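Local coordinates for EF0056 (Enterococcus faecalis, PDB 6ORI), which is of unknown molecular function but, as an enterococcal surface protein with immunoglobulin-like domains, is probably connected with biofilm formation, at residues S253-A258 and D325-I330; Y267-R272 and Y344-T349; W68-Q73 and G124-A129. One frame throughout, in Å; residues are numbered along the deposited sequence.

Interaction 1 (S253-A258 and D325-I330); sequences SYSTSA and DLTKLI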
ATOM      1  N   SER A 253      -6.192 -19.771  -5.896  1.00  6.67           N
ATOM      2  CA  SER A 253      -7.238 -20.248  -5.013  1.00  6.33           C
ATOM      3  C   SER A 253      -6.611 -20.871  -3.768  1.00  7.82           C
ATOM      4  O   SER A 253      -5.886 -21.871  -3.859  1.00  6.53           O
ATOM      5  CB  SER A 253      -8.078 -21.298  -5.718  1.00  7.39           C
ATOM      6  OG  SER A 253      -8.889 -21.994  -4.778  1.00 10.68           O
ATOM      7  N   TYR A 254      -6.914 -20.305  -2.610  1.00  6.98           N
ATOM      8  CA  TYR A 254      -6.449 -20.891  -1.347  1.00  5.05           C
ATOM      9  C   TYR A 254      -7.007 -22.280  -1.131  1.00  7.46           C
ATOM     10  O   TYR A 254      -6.287 -23.198  -0.784  1.00  6.21           O
ATOM     11  CB  TYR A 254      -6.842 -19.998  -0.179  1.00  6.27           C
ATOM     12  CG  TYR A 254      -6.407 -20.513   1.187  1.00  6.29           C
ATOM     13  CD1 TYR A 254      -5.149 -20.208   1.695  1.00  4.95           C
ATOM     14  CD2 TYR A 254      -7.264 -21.277   1.972  1.00  5.59           C
ATOM     15  CE1 TYR A 254      -4.749 -20.689   2.946  1.00  6.74           C
ATOM     16  CE2 TYR A 254      -6.881 -21.745   3.222  1.00  5.99           C
ATOM     17  CZ  TYR A 254      -5.620 -21.445   3.701  1.00  6.01           C
ATOM     18  OH  TYR A 254      -5.183 -21.850   4.943  1.00  6.48           O
ATOM     19  N   SER A 255      -8.309 -22.414  -1.349  0.73  7.28           N
ATOM     20  CA  SER A 255      -9.005 -23.671  -1.120  0.73  6.94           C
ATOM     21  C   SER A 255      -8.429 -24.807  -1.943  0.73  9.89           C
ATOM     22  O   SER A 255      -8.225 -25.910  -1.435  0.73 12.33           O
ATOM     23  CB  SER A 255     -10.488 -23.477  -1.446  0.73  8.25           C
ATOM     24  OG  SER A 255     -11.049 -22.521  -0.571  0.73 14.37           O
ATOM     25  N   THR A 256      -8.152 -24.548  -3.211  1.00  9.26           N
ATOM     26  CA  THR A 256      -7.663 -25.617  -4.080  1.00  9.72           C
ATOM     27  C   THR A 256      -6.146 -25.830  -3.998  1.00 12.47           C
ATOM     28  O   THR A 256      -5.681 -26.955  -4.102  1.00 14.94           O
ATOM     29  CB  THR A 256      -8.053 -25.414  -5.538  1.00 15.56           C
ATOM     30  OG1 THR A 256      -7.366 -24.285  -6.072  1.00 22.42           O
ATOM     31  CG2 THR A 256      -9.533 -25.209  -5.675  1.00 12.76           C
ATOM     32  N   SER A 257      -5.380 -24.771  -3.756  1.00  8.02           N
ATOM     33  CA  SER A 257      -3.953 -24.803  -4.031  1.00  8.50           C
ATOM     34  C   SER A 257      -3.012 -24.505  -2.867  1.00  7.34           C
ATOM     35  O   SER A 257      -1.826 -24.801  -2.957  1.00  8.78           O
ATOM     36  CB  SER A 257      -3.639 -23.814  -5.158  1.00 10.07           C
ATOM     37  OG  SER A 257      -4.401 -24.118  -6.314  1.00 12.50           O
ATOM     38  N   ALA A 258      -3.484 -23.910  -1.776  1.00  5.98           N
ATOM     39  CA  ALA A 258      -2.560 -23.562  -0.711  1.00  7.54           C
ATOM     40  C   ALA A 258      -1.935 -24.794  -0.081  1.00  6.75           C
ATOM     41  O   ALA A 258      -2.618 -25.774   0.167  1.00  8.12           O
ATOM     42  CB  ALA A 258      -3.253 -22.744   0.358  1.00  6.92           C
ATOM     43  N   ASP A 325     -10.447 -23.342   8.074  1.00  7.11           N
ATOM     44  CA  ASP A 325     -10.794 -22.883   6.729  1.00  8.54           C
ATOM     45  C   ASP A 325     -10.638 -21.361   6.680  1.00  5.69           C
ATOM     46  O   ASP A 325     -11.563 -20.607   6.991  1.00  6.97           O
ATOM     47  CB  ASP A 325     -12.200 -23.292   6.296  1.00  9.15           C
ATOM     48  CG  ASP A 325     -12.522 -22.825   4.901  1.00 11.33           C
ATOM     49  OD1 ASP A 325     -11.655 -22.201   4.249  1.00 10.27           O
ATOM     50  OD2 ASP A 325     -13.660 -23.089   4.439  1.00 19.17           O
ATOM     51  N   LEU A 326      -9.467 -20.920   6.248  1.00  5.08           N
ATOM     52  CA  LEU A 326      -9.125 -19.512   6.308  1.00  4.56           C
ATOM     53  C   LEU A 326      -9.989 -18.648   5.409  1.00  5.53           C
ATOM     54  O   LEU A 326     -10.030 -17.424   5.583  1.00  5.93           O
ATOM     55  CB  LEU A 326      -7.656 -19.309   5.966  1.00  5.56           C
ATOM     56  CG  LEU A 326      -7.033 -17.934   6.235  1.00  4.51           C
ATOM     57  CD1 LEU A 326      -7.235 -17.473   7.651  1.00  7.93           C
ATOM     58  CD2 LEU A 326      -5.559 -17.977   5.889  1.00  7.20           C
ATOM     59  N   THR A 327     -10.704 -19.264   4.471  1.00  5.18           N
ATOM     60  CA  THR A 327     -11.624 -18.493   3.629  1.00  6.84           C
ATOM     61  C   THR A 327     -12.798 -17.929   4.452  1.00  5.89           C
ATOM     62  O   THR A 327     -13.529 -17.066   3.957  1.00  7.21           O
ATOM     63  CB  THR A 327     -12.185 -19.286   2.435  1.00  7.38           C
ATOM     64  OG1 THR A 327     -13.082 -20.313   2.890  1.00  9.09           O
ATOM     65  CG2 THR A 327     -11.069 -19.882   1.613  1.00  8.76           C
ATOM     66  N   LYS A 328     -12.983 -18.374   5.691  1.00  6.02           N
ATOM     67  CA  LYS A 328     -13.986 -17.781   6.574  1.00  7.56           C
ATOM     68  C   LYS A 328     -13.545 -16.376   7.021  1.00  7.27           C
ATOM     69  O   LYS A 328     -14.383 -15.539   7.389  1.00  9.28           O
ATOM     70  CB  LYS A 328     -14.217 -18.676   7.787  1.00 11.94           C
ATOM     71  CG  LYS A 328     -14.935 -19.971   7.454  1.00 19.07           C
ATOM     72  CD  LYS A 328     -15.275 -20.746   8.722  1.00 28.22           C
ATOM     73  CE  LYS A 328     -14.485 -22.031   8.819  1.00 30.40           C
ATOM     74  NZ  LYS A 328     -14.449 -22.585  10.204  1.00 41.55           N
ATOM     75  N   LEU A 329     -12.236 -16.129   7.023  1.00  4.73           N
ATOM     76  CA  LEU A 329     -11.703 -14.851   7.512  1.00  5.50           C
ATOM     77  C   LEU A 329     -11.238 -13.914   6.405  1.00  5.48           C
ATOM     78  O   LEU A 329     -11.268 -12.685   6.571  1.00  6.21           O
ATOM     79  CB  LEU A 329     -10.534 -15.060   8.453  1.00  5.76           C
ATOM     80  CG  LEU A 329     -10.759 -15.968   9.650  1.00  5.40           C
ATOM     81  CD1 LEU A 329      -9.564 -15.959  10.553  1.00  8.07           C
ATOM     82  CD2 LEU A 329     -12.005 -15.567  10.432  1.00  7.81           C
ATOM     83  N   ILE A 330     -10.773 -14.484   5.299  1.00  5.40           N
ATOM     84  CA  ILE A 330     -10.204 -13.698   4.203  1.00  5.38           C
ATOM     85  C   ILE A 330     -10.907 -14.083   2.911  1.00  5.56           C
ATOM     86  O   ILE A 330     -11.052 -15.261   2.629  1.00  5.34           O
ATOM     87  CB  ILE A 330      -8.695 -13.971   4.049  1.00  4.57           C
ATOM     88  CG1 ILE A 330      -7.921 -13.522   5.295  1.00  6.94           C
ATOM     89  CG2 ILE A 330      -8.125 -13.335   2.767  1.00  5.29           C
ATOM     90  CD1 ILE A 330      -6.429 -13.949   5.311  1.00  8.00           C
TER
HETATM   91  O   HOH W   1      -7.235 -22.874   6.389  1.00  7.41           O
HETATM   92  O   HOH W   2     -10.266 -23.470   2.211  1.00 21.94           O
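Y254 lays its ring against L326 and T327, joining the N-capped helix 254-257 to the 3-10 turn 326-328 in two loops at one end of an immunoglobulin-like β-sandwich. With CG anti to the backbone N (chi1 -180°), the side chain leaves the helix toward the other loop. CB starts it in that direction, and CD2 is the first atom to approach, 4.1 Å from T327 CG2. Further out, Y254 CZ lies 3.7 Å from L326 CB, and CE1 nears L326 CD2, the two side chains crossing at about a right angle. The contact is oblique to the ring. Y254 OH also touches L326 CB; its direct polar partner is the backbone N of W263, and water 1 links it to L326 N. F332 stacks on the same ring and W263 meets it edge-to-face. On the more exposed flank, in one of its two conformers, S255 OG sits 3.4 Å from the methyl T327 CG2 and water 2 bridges it to D325 OD1. That aspartate forms an Asx turn: D325 OD1 accepts from T327 N and, at 2.7 Å, from T327 OG1, both donors arriving on the same face of its carboxylate.

Interaction 2 (Y267-R272 and Y344-T349); sequences YKIDER and YVLQLT
The aromatic pair Y267 and Y344 forms the dense part of this contact. Y267 CB stands over one face of the Y344 ring, 4.1 Å from its centroid and shifted toward the rim, a CH-pi contact. From there the Y267 side chain, its CG placed between the backbone N and the carbonyl carbon (chi1 43°), carries its ring across the neighbouring tyrosine, so that Y267 CD1 reaches Y344 CE1 at 3.6 Å. The ring planes are inclined at 44° with centroids 4.8 Å apart, an oblique pairing. Y267 OH is held by the carbonyl oxygen of A306, and L305 packs on both tyrosines. Two residues along, I269 CG2, in one of two conformers of that residue, meets L346 CD1 at 3.6 Å as the side chains slide past each other in opposite directions. Strand 264-269 belongs to the four-stranded sheet and strand 340-348 to the facing five-stranded sheet of an immunoglobulin-like β-sandwich; these four buried side chains meet in the core between them, and no hydrogen bond crosses between the segments. On the outward faces, K268 makes a cation-pi pair with F197, and Q347 NE2, in one of two conformers, bonds to S233 O. Beyond I269 the packing between the segments ends, and the chain at 270-272 organises itself by polar bonds. D270 OD1 uses its anti lone pair for R272 N, closing an Asx turn, while R272 grips the same carboxylate side-on, NE to OD1 at 3.0 Å and NH2 to OD2. D270 OD2 also accepts from I376 N, and R272 NH1 donates to the carbonyl oxygen of E373, tying this turn to the start of strand 375-382.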
ATOM      1  N   TYR A 267      -0.026  -9.421  11.580  1.00  4.82           N
ATOM      2  CA  TYR A 267      -0.071  -7.970  11.653  1.00  5.68           C
ATOM      3  C   TYR A 267       0.855  -7.542  12.769  1.00  6.26           C
ATOM      4  O   TYR A 267       1.025  -8.243  13.764  1.00  7.43           O
ATOM      5  CB  TYR A 267      -1.522  -7.477  11.852  1.00  7.51           C
ATOM      6  CG  TYR A 267      -2.271  -8.316  12.870  1.00  8.59           C
ATOM      7  CD1 TYR A 267      -2.907  -9.479  12.512  1.00  7.55           C
ATOM      8  CD2 TYR A 267      -2.293  -7.958  14.203  1.00  9.98           C
ATOM      9  CE1 TYR A 267      -3.549 -10.290  13.461  1.00  7.64           C
ATOM     10  CE2 TYR A 267      -2.923  -8.743  15.145  1.00  8.73           C
ATOM     11  CZ  TYR A 267      -3.544  -9.911  14.775  1.00  6.95           C
ATOM     12  OH  TYR A 267      -4.150 -10.710  15.727  1.00  9.51           O
ATOM     13  N   LYS A 268       1.458  -6.387  12.580  1.00  6.10           N
ATOM     14  CA  LYS A 268       2.376  -5.808  13.546  1.00  5.58           C
ATOM     15  C   LYS A 268       2.118  -4.332  13.625  1.00  6.06           C
ATOM     16  O   LYS A 268       2.032  -3.641  12.600  1.00  7.14           O
ATOM     17  CB  LYS A 268       3.833  -6.052  13.146  1.00  9.09           C
ATOM     18  CG  LYS A 268       4.845  -5.581  14.201  1.00 11.72           C
ATOM     19  CD  LYS A 268       6.279  -5.857  13.743  1.00 18.11           C
ATOM     20  CE  LYS A 268       7.283  -5.623  14.868  1.00 32.56           C
ATOM     21  NZ  LYS A 268       7.231  -4.227  15.374  1.00 39.04           N
ATOM     22  N   ILE A 269       1.944  -3.815  14.832  0.55  6.99           N
ATOM     23  CA  ILE A 269       1.737  -2.383  14.996  0.55  7.96           C
ATOM     24  C   ILE A 269       2.840  -1.785  15.841  0.55  5.91           C
ATOM     25  O   ILE A 269       3.381  -2.424  16.746  0.55  5.94           O
ATOM     26  CB  ILE A 269       0.352  -2.039  15.583  0.55 11.13           C
ATOM     27  CG1 ILE A 269       0.281  -2.321  17.092  0.55  7.96           C
ATOM     28  CG2 ILE A 269      -0.744  -2.791  14.820  0.55 10.08           C
ATOM     29  CD1 ILE A 269      -0.910  -1.683  17.775  0.55  8.01           C
ATOM     30  N   ASP A 270       3.139  -0.536  15.526  1.00  7.79           N
ATOM     31  CA  ASP A 270       4.209   0.207  16.150  1.00  7.32           C
ATOM     32  C   ASP A 270       4.133   0.058  17.670  1.00  7.86           C
ATOM     33  O   ASP A 270       3.080   0.226  18.263  1.00  8.14           O
ATOM     34  CB  ASP A 270       4.052   1.686  15.761  1.00  8.41           C
ATOM     35  CG  ASP A 270       5.273   2.510  16.083  1.00 11.33           C
ATOM     36  OD1 ASP A 270       5.589   2.706  17.276  1.00 12.97           O
ATOM     37  OD2 ASP A 270       5.907   2.970  15.122  1.00 11.63           O
ATOM     38  N   GLU A 271       5.268  -0.267  18.285  1.00  9.35           N
ATOM     39  CA  GLU A 271       5.295  -0.539  19.713  1.00  9.95           C
ATOM     40  C   GLU A 271       4.719   0.616  20.545  1.00  8.80           C
ATOM     41  O   GLU A 271       4.103   0.392  21.571  1.00  9.87           O
ATOM     42  CB  GLU A 271       6.723  -0.883  20.175  1.00 15.08           C
ATOM     43  CG  GLU A 271       7.763   0.188  19.905  1.00 21.90           C
ATOM     44  CD  GLU A 271       9.131  -0.167  20.449  1.00 52.29           C
ATOM     45  OE1 GLU A 271       9.202  -0.935  21.432  1.00 58.24           O
ATOM     46  OE2 GLU A 271      10.137   0.324  19.892  1.00 63.33           O
ATOM     47  N   ARG A 272       4.908   1.846  20.086  1.00 11.56           N
ATOM     48  CA  ARG A 272       4.394   2.981  20.838  1.00 11.13           C
ATOM     49  C   ARG A 272       2.869   3.027  20.918  1.00 11.51           C
ATOM     50  O   ARG A 272       2.287   3.583  21.858  1.00 12.57           O
ATOM     51  CB  ARG A 272       4.939   4.267  20.244  1.00 12.20           C
ATOM     52  CG  ARG A 272       6.426   4.441  20.418  1.00 13.72           C
ATOM     53  CD  ARG A 272       6.932   5.596  19.587  1.00 16.56           C
ATOM     54  NE  ARG A 272       6.831   5.282  18.172  1.00 15.39           N
ATOM     55  CZ  ARG A 272       6.740   6.180  17.201  1.00 16.60           C
ATOM     56  NH1 ARG A 272       6.734   7.485  17.471  1.00 16.57           N
ATOM     57  NH2 ARG A 272       6.673   5.765  15.950  1.00 12.34           N
ATOM     58  N   TYR A 344      -7.648  -4.604   9.063  1.00  3.51           N
ATOM     59  CA  TYR A 344      -7.530  -4.604  10.509  1.00  3.76           C
ATOM     60  C   TYR A 344      -7.959  -3.256  11.049  1.00  3.66           C
ATOM     61  O   TYR A 344      -7.544  -2.187  10.543  1.00  6.79           O
ATOM     62  CB  TYR A 344      -6.089  -4.911  10.920  1.00  6.11           C
ATOM     63  CG  TYR A 344      -5.587  -6.216  10.372  1.00  5.11           C
ATOM     64  CD1 TYR A 344      -6.077  -7.422  10.858  1.00  7.01           C
ATOM     65  CD2 TYR A 344      -4.605  -6.260   9.399  1.00  6.08           C
ATOM     66  CE1 TYR A 344      -5.653  -8.604  10.386  1.00  7.48           C
ATOM     67  CE2 TYR A 344      -4.158  -7.473   8.902  1.00  6.05           C
ATOM     68  CZ  TYR A 344      -4.671  -8.636   9.417  1.00  4.20           C
ATOM     69  OH  TYR A 344      -4.287  -9.874   8.997  1.00  6.67           O
ATOM     70  N   VAL A 345      -8.823  -3.279  12.052  1.00  3.96           N
ATOM     71  CA  VAL A 345      -9.348  -2.074  12.675  1.00  4.01           C
ATOM     72  C   VAL A 345      -8.768  -1.960  14.088  1.00  3.69           C
ATOM     73  O   VAL A 345      -9.103  -2.767  14.960  1.00  4.88           O
ATOM     74  CB  VAL A 345     -10.874  -2.125  12.726  1.00  4.67           C
ATOM     75  CG1 VAL A 345     -11.417  -0.875  13.361  1.00  6.81           C
ATOM     76  CG2 VAL A 345     -11.475  -2.332  11.339  1.00  6.34           C
ATOM     77  N   LEU A 346      -7.912  -0.971  14.306  1.00  3.96           N
ATOM     78  CA  LEU A 346      -7.225  -0.771  15.584  1.00  4.99           C
ATOM     79  C   LEU A 346      -7.962   0.317  16.319  1.00  4.60           C
ATOM     80  O   LEU A 346      -7.764   1.492  16.044  1.00  5.91           O
ATOM     81  CB  LEU A 346      -5.766  -0.339  15.355  1.00  6.29           C
ATOM     82  CG  LEU A 346      -4.929  -1.157  14.361  1.00  8.75           C
ATOM     83  CD1 LEU A 346      -3.532  -0.596  14.244  1.00  9.66           C
ATOM     84  CD2 LEU A 346      -4.854  -2.590  14.796  1.00 12.15           C
ATOM     85  N   GLN A 347      -8.822  -0.063  17.244  0.65  5.56           N
ATOM     86  CA  GLN A 347      -9.594   0.906  18.000  0.65  5.16           C
ATOM     87  C   GLN A 347      -8.703   1.630  18.985  0.65  6.47           C
ATOM     88  O   GLN A 347      -7.944   1.015  19.716  0.65  6.93           O
ATOM     89  CB  GLN A 347     -10.725   0.202  18.733  0.65  8.03           C
ATOM     90  CG  GLN A 347     -11.637  -0.601  17.799  0.65 10.88           C
ATOM     91  CD  GLN A 347     -12.969  -0.935  18.425  0.65 33.91           C
ATOM     92  OE1 GLN A 347     -13.076  -1.082  19.643  0.65 30.11           O
ATOM     93  NE2 GLN A 347     -14.000  -1.053  17.593  0.65 24.16           N
ATOM     94  N   LEU A 348      -8.755   2.954  18.973  1.00  5.83           N
ATOM     95  CA  LEU A 348      -7.943   3.741  19.885  1.00  6.46           C
ATOM     96  C   LEU A 348      -8.617   3.886  21.243  1.00  6.16           C
ATOM     97  O   LEU A 348      -9.830   3.955  21.344  1.00  7.82           O
ATOM     98  CB  LEU A 348      -7.691   5.116  19.285  1.00  8.56           C
ATOM     99  CG  LEU A 348      -6.961   5.112  17.944  1.00  8.16           C
ATOM    100  CD1 LEU A 348      -6.911   6.524  17.410  1.00 10.77           C
ATOM    101  CD2 LEU A 348      -5.584   4.522  18.048  1.00 12.49           C
ATOM    102  N   THR A 349      -7.802   3.982  22.293  1.00  9.01           N
ATOM    103  CA  THR A 349      -8.306   4.090  23.662  1.00 10.19           C
ATOM    104  C   THR A 349      -8.661   5.514  24.017  1.00 12.92           C
ATOM    105  O   THR A 349      -9.406   5.743  24.970  1.00 12.93           O
ATOM    106  CB  THR A 349      -7.257   3.643  24.667  1.00 12.91           C
ATOM    107  OG1 THR A 349      -6.074   4.403  24.446  1.00 14.19           O
ATOM    108  CG2 THR A 349      -6.948   2.161  24.527  1.00 13.81           C
TER

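Interaction 3 (W68-Q73 and G124-A129); sequences WEIRLQ and GLFAGA
I70 meets L125 and F126 through a single methyl, CD1, placed by an extended chain: CG1 lies anti to the carbonyl carbon (chi1 -65°) and CD1 continues outward at chi2 169°. L125 takes much the same shape, with CG beside its backbone N and CD1 at the far end, and the two methyls, I70 CD1 and L125 CD1, come within 3.8 Å as the side chains cross obliquely. The same isoleucine methyl lies 3.9 Å from F126 CE2, approaching the ring obliquely while the long directions of the two side chains stand at about a right angle. Within the loop, L125 CB sits over the centre of one face of the F126 ring, 3.8 Å above its plane. The cluster is buried and wholly apolar across the contact. Around it, L125 reaches V116 and A137, F126 packs on A137 and Q135 and meets Y118 edge-to-face, and I70 touches I169. The neighbours of I70 in the strand turn the other way. There E69 and R71 form a salt bridge in which R71 NE and NH2 both hold E69 OE1, each at 2.9 Å and with the carboxylate oxygen in the guanidinium plane; E21 and D178 give R71 further acidic partners, and three acids around one buried guanidinium would probably keep it charged. Strand 68-74 thus has I70 and L72 on an apolar face and E69, R71 and Q73 on a polar, charged one. Its edges are hydrogen-bonded to strands 113-117 and 166-173, and the loop 124-129, on its way from strand 113-117 to strand 135-144, folds its leucine and phenylalanine inward: a loop closing over the apolar face of a strand, consistent with the core of an immunoglobulin-like β-sandwich.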
ATOM      1  N   TRP A  68      -7.611   8.155 -18.402  1.00  5.61           N
ATOM      2  CA  TRP A  68      -7.085   7.559 -17.185  1.00  4.37           C
ATOM      3  C   TRP A  68      -5.615   7.893 -17.062  1.00  4.90           C
ATOM      4  O   TRP A  68      -4.804   7.511 -17.904  1.00  5.79           O
ATOM      5  CB  TRP A  68      -7.287   6.062 -17.259  1.00  5.39           C
ATOM      6  CG  TRP A  68      -8.684   5.672 -17.622  1.00  5.22           C
ATOM      7  CD1 TRP A  68      -9.075   5.103 -18.785  1.00  6.64           C
ATOM      8  CD2 TRP A  68      -9.873   5.843 -16.833  1.00  4.97           C
ATOM      9  NE1 TRP A  68     -10.439   4.901 -18.781  1.00  6.92           N
ATOM     10  CE2 TRP A  68     -10.947   5.344 -17.592  1.00  7.22           C
ATOM     11  CE3 TRP A  68     -10.134   6.369 -15.570  1.00  5.64           C
ATOM     12  CZ2 TRP A  68     -12.254   5.359 -17.135  1.00  7.01           C
ATOM     13  CZ3 TRP A  68     -11.433   6.365 -15.105  1.00  7.24           C
ATOM     14  CH2 TRP A  68     -12.479   5.864 -15.890  1.00  6.28           C
ATOM     15  N   GLU A  69      -5.285   8.612 -15.996  1.00  5.05           N
ATOM     16  CA  GLU A  69      -3.913   9.090 -15.787  1.00  4.49           C
ATOM     17  C   GLU A  69      -3.376   8.646 -14.438  1.00  5.36           C
ATOM     18  O   GLU A  69      -3.976   8.904 -13.396  1.00  5.38           O
ATOM     19  CB  GLU A  69      -3.872  10.602 -15.876  1.00  4.82           C
ATOM     20  CG  GLU A  69      -2.491  11.196 -15.739  1.00  7.26           C
ATOM     21  CD  GLU A  69      -2.517  12.664 -16.041  1.00  6.94           C
ATOM     22  OE1 GLU A  69      -2.799  13.446 -15.105  1.00  9.23           O
ATOM     23  OE2 GLU A  69      -2.327  13.012 -17.226  1.00 10.85           O
ATOM     24  N   ILE A  70      -2.229   7.991 -14.466  1.00  3.96           N
ATOM     25  CA  ILE A  70      -1.554   7.572 -13.256  1.00  4.53           C
ATOM     26  C   ILE A  70      -0.736   8.743 -12.760  1.00  5.83           C
ATOM     27  O   ILE A  70      -0.026   9.394 -13.555  1.00  5.92           O
ATOM     28  CB  ILE A  70      -0.613   6.390 -13.547  1.00  4.64           C
ATOM     29  CG1 ILE A  70      -1.407   5.143 -13.979  1.00  4.48           C
ATOM     30  CG2 ILE A  70       0.265   6.061 -12.314  1.00  5.71           C
ATOM     31  CD1 ILE A  70      -0.537   4.030 -14.522  1.00  6.23           C
ATOM     32  N   ARG A  71      -0.865   9.051 -11.481  1.00  3.83           N
ATOM     33  CA  ARG A  71      -0.061  10.063 -10.846  1.00  4.16           C
ATOM     34  C   ARG A  71       0.794   9.444  -9.770  1.00  4.50           C
ATOM     35  O   ARG A  71       0.358   8.546  -9.040  1.00  4.59           O
ATOM     36  CB  ARG A  71      -0.919  11.198 -10.307  1.00  5.32           C
ATOM     37  CG  ARG A  71      -1.454  12.027 -11.485  1.00  9.57           C
ATOM     38  CD  ARG A  71      -2.110  13.301 -11.104  1.00 11.92           C
ATOM     39  NE  ARG A  71      -2.619  13.966 -12.295  1.00  9.40           N
ATOM     40  CZ  ARG A  71      -3.349  15.065 -12.264  1.00 15.12           C
ATOM     41  NH1 ARG A  71      -3.687  15.622 -11.111  1.00 19.62           N
ATOM     42  NH2 ARG A  71      -3.770  15.584 -13.398  1.00 16.43           N
ATOM     43  N   LEU A  72       2.047   9.890  -9.701  1.00  5.12           N
ATOM     44  CA  LEU A  72       3.022   9.399  -8.733  1.00  4.35           C
ATOM     45  C   LEU A  72       3.540  10.618  -7.979  1.00  4.64           C
ATOM     46  O   LEU A  72       4.168  11.510  -8.564  1.00  4.74           O
ATOM     47  CB  LEU A  72       4.161   8.690  -9.433  1.00  6.36           C
ATOM     48  CG  LEU A  72       5.295   8.229  -8.532  1.00  5.75           C
ATOM     49  CD1 LEU A  72       4.857   7.142  -7.562  1.00  6.37           C
ATOM     50  CD2 LEU A  72       6.458   7.758  -9.393  1.00  8.38           C
ATOM     51  N   GLN A  73       3.231  10.683  -6.686  0.51  4.20           N
ATOM     52  CA  GLN A  73       3.762  11.708  -5.794  0.51  4.43           C
ATOM     53  C   GLN A  73       4.952  11.117  -5.044  0.51  4.60           C
ATOM     54  O   GLN A  73       4.878   9.981  -4.538  0.51  3.71           O
ATOM     55  CB  GLN A  73       2.715  12.218  -4.791  0.51  7.94           C
ATOM     56  CG  GLN A  73       3.264  13.294  -3.840  0.51  9.27           C
ATOM     57  CD  GLN A  73       2.189  13.984  -3.004  0.51 11.17           C
ATOM     58  OE1 GLN A  73       1.069  14.213  -3.463  0.51 14.26           O
ATOM     59  NE2 GLN A  73       2.541  14.348  -1.777  0.51  7.41           N
ATOM     60  N   GLY A 124       0.715   5.000 -22.752  1.00  7.11           N
ATOM     61  CA  GLY A 124       0.645   4.661 -21.343  1.00  5.87           C
ATOM     62  C   GLY A 124       1.243   3.300 -21.043  1.00  5.28           C
ATOM     63  O   GLY A 124       2.111   2.791 -21.766  1.00  5.96           O
ATOM     64  N   LEU A 125       0.817   2.693 -19.935  1.00  4.20           N
ATOM     65  CA  LEU A 125       1.478   1.499 -19.410  1.00  6.57           C
ATOM     66  C   LEU A 125       0.801   0.159 -19.657  1.00  5.57           C
ATOM     67  O   LEU A 125       1.477  -0.822 -19.901  1.00  6.90           O
ATOM     68  CB  LEU A 125       1.681   1.621 -17.899  1.00  6.24           C
ATOM     69  CG  LEU A 125       2.428   2.873 -17.431  1.00  5.62           C
ATOM     70  CD1 LEU A 125       2.732   2.791 -15.948  1.00  5.54           C
ATOM     71  CD2 LEU A 125       3.704   3.118 -18.200  1.00  7.76           C
ATOM     72  N   PHE A 126      -0.520   0.106 -19.521  1.00  4.27           N
ATOM     73  CA  PHE A 126      -1.239  -1.162 -19.361  1.00  6.04           C
ATOM     74  C   PHE A 126      -2.235  -1.422 -20.488  1.00  4.31           C
ATOM     75  O   PHE A 126      -2.949  -0.529 -20.960  1.00  6.46           O
ATOM     76  CB  PHE A 126      -1.964  -1.168 -18.006  1.00  4.34           C
ATOM     77  CG  PHE A 126      -1.035  -1.018 -16.825  1.00  4.53           C
ATOM     78  CD1 PHE A 126       0.039  -1.883 -16.671  1.00  4.61           C
ATOM     79  CD2 PHE A 126      -1.202  -0.006 -15.889  1.00  4.39           C
ATOM     80  CE1 PHE A 126       0.905  -1.747 -15.623  1.00  5.18           C
ATOM     81  CE2 PHE A 126      -0.321   0.111 -14.818  1.00  3.84           C
ATOM     82  CZ  PHE A 126       0.719  -0.762 -14.707  1.00  4.48           C
ATOM     83  N   ALA A 127      -2.282  -2.668 -20.927  1.00  5.67           N
ATOM     84  CA  ALA A 127      -3.140  -3.047 -22.042  1.00  5.10           C
ATOM     85  C   ALA A 127      -4.604  -2.887 -21.642  1.00  6.76           C
ATOM     86  O   ALA A 127      -5.088  -3.531 -20.704  1.00  6.44           O
ATOM     87  CB  ALA A 127      -2.835  -4.464 -22.481  1.00  6.47           C
ATOM     88  N   GLY A 128      -5.324  -2.015 -22.345  1.00  5.67           N
ATOM     89  CA  GLY A 128      -6.697  -1.716 -21.994  1.00  6.97           C
ATOM     90  C   GLY A 128      -7.637  -2.903 -22.114  1.00  7.63           C
ATOM     91  O   GLY A 128      -8.575  -3.031 -21.343  1.00  6.52           O
ATOM     92  N   ALA A 129      -7.395  -3.764 -23.087  1.00  6.58           N
ATOM     93  CA  ALA A 129      -8.301  -4.860 -23.357  1.00  7.78           C
ATOM     94  C   ALA A 129      -8.043  -6.072 -22.475  1.00  8.74           C
ATOM     95  O   ALA A 129      -8.833  -7.022 -22.494  1.00 12.50           O
ATOM     96  CB  ALA A 129      -8.220  -5.256 -24.833  1.00 10.08           C
TER

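Overall arrangement
Interactions 1 and 2 belong to the same half of the molecule, with centres about 25 Å apart and nearest atoms about 6 Å. Their segments alternate along the chain: helix 254-257 leads into strand 264-269, and the loop at 325-330 precedes strand 340-348. Interaction 1 lies in loops at one end of the sandwich whose core holds interaction 2. Interaction 3 closes earlier, in the other half, its centre about 33 Å from that of interaction 2 and 31 Å from that of interaction 1 (nearest atoms about 21 Å). The calcium ion is bound by S162, from the half holding interaction 3, and by G372, D374, L400 and D402; R272 of interaction 2 bonds to E373 O, beside D374.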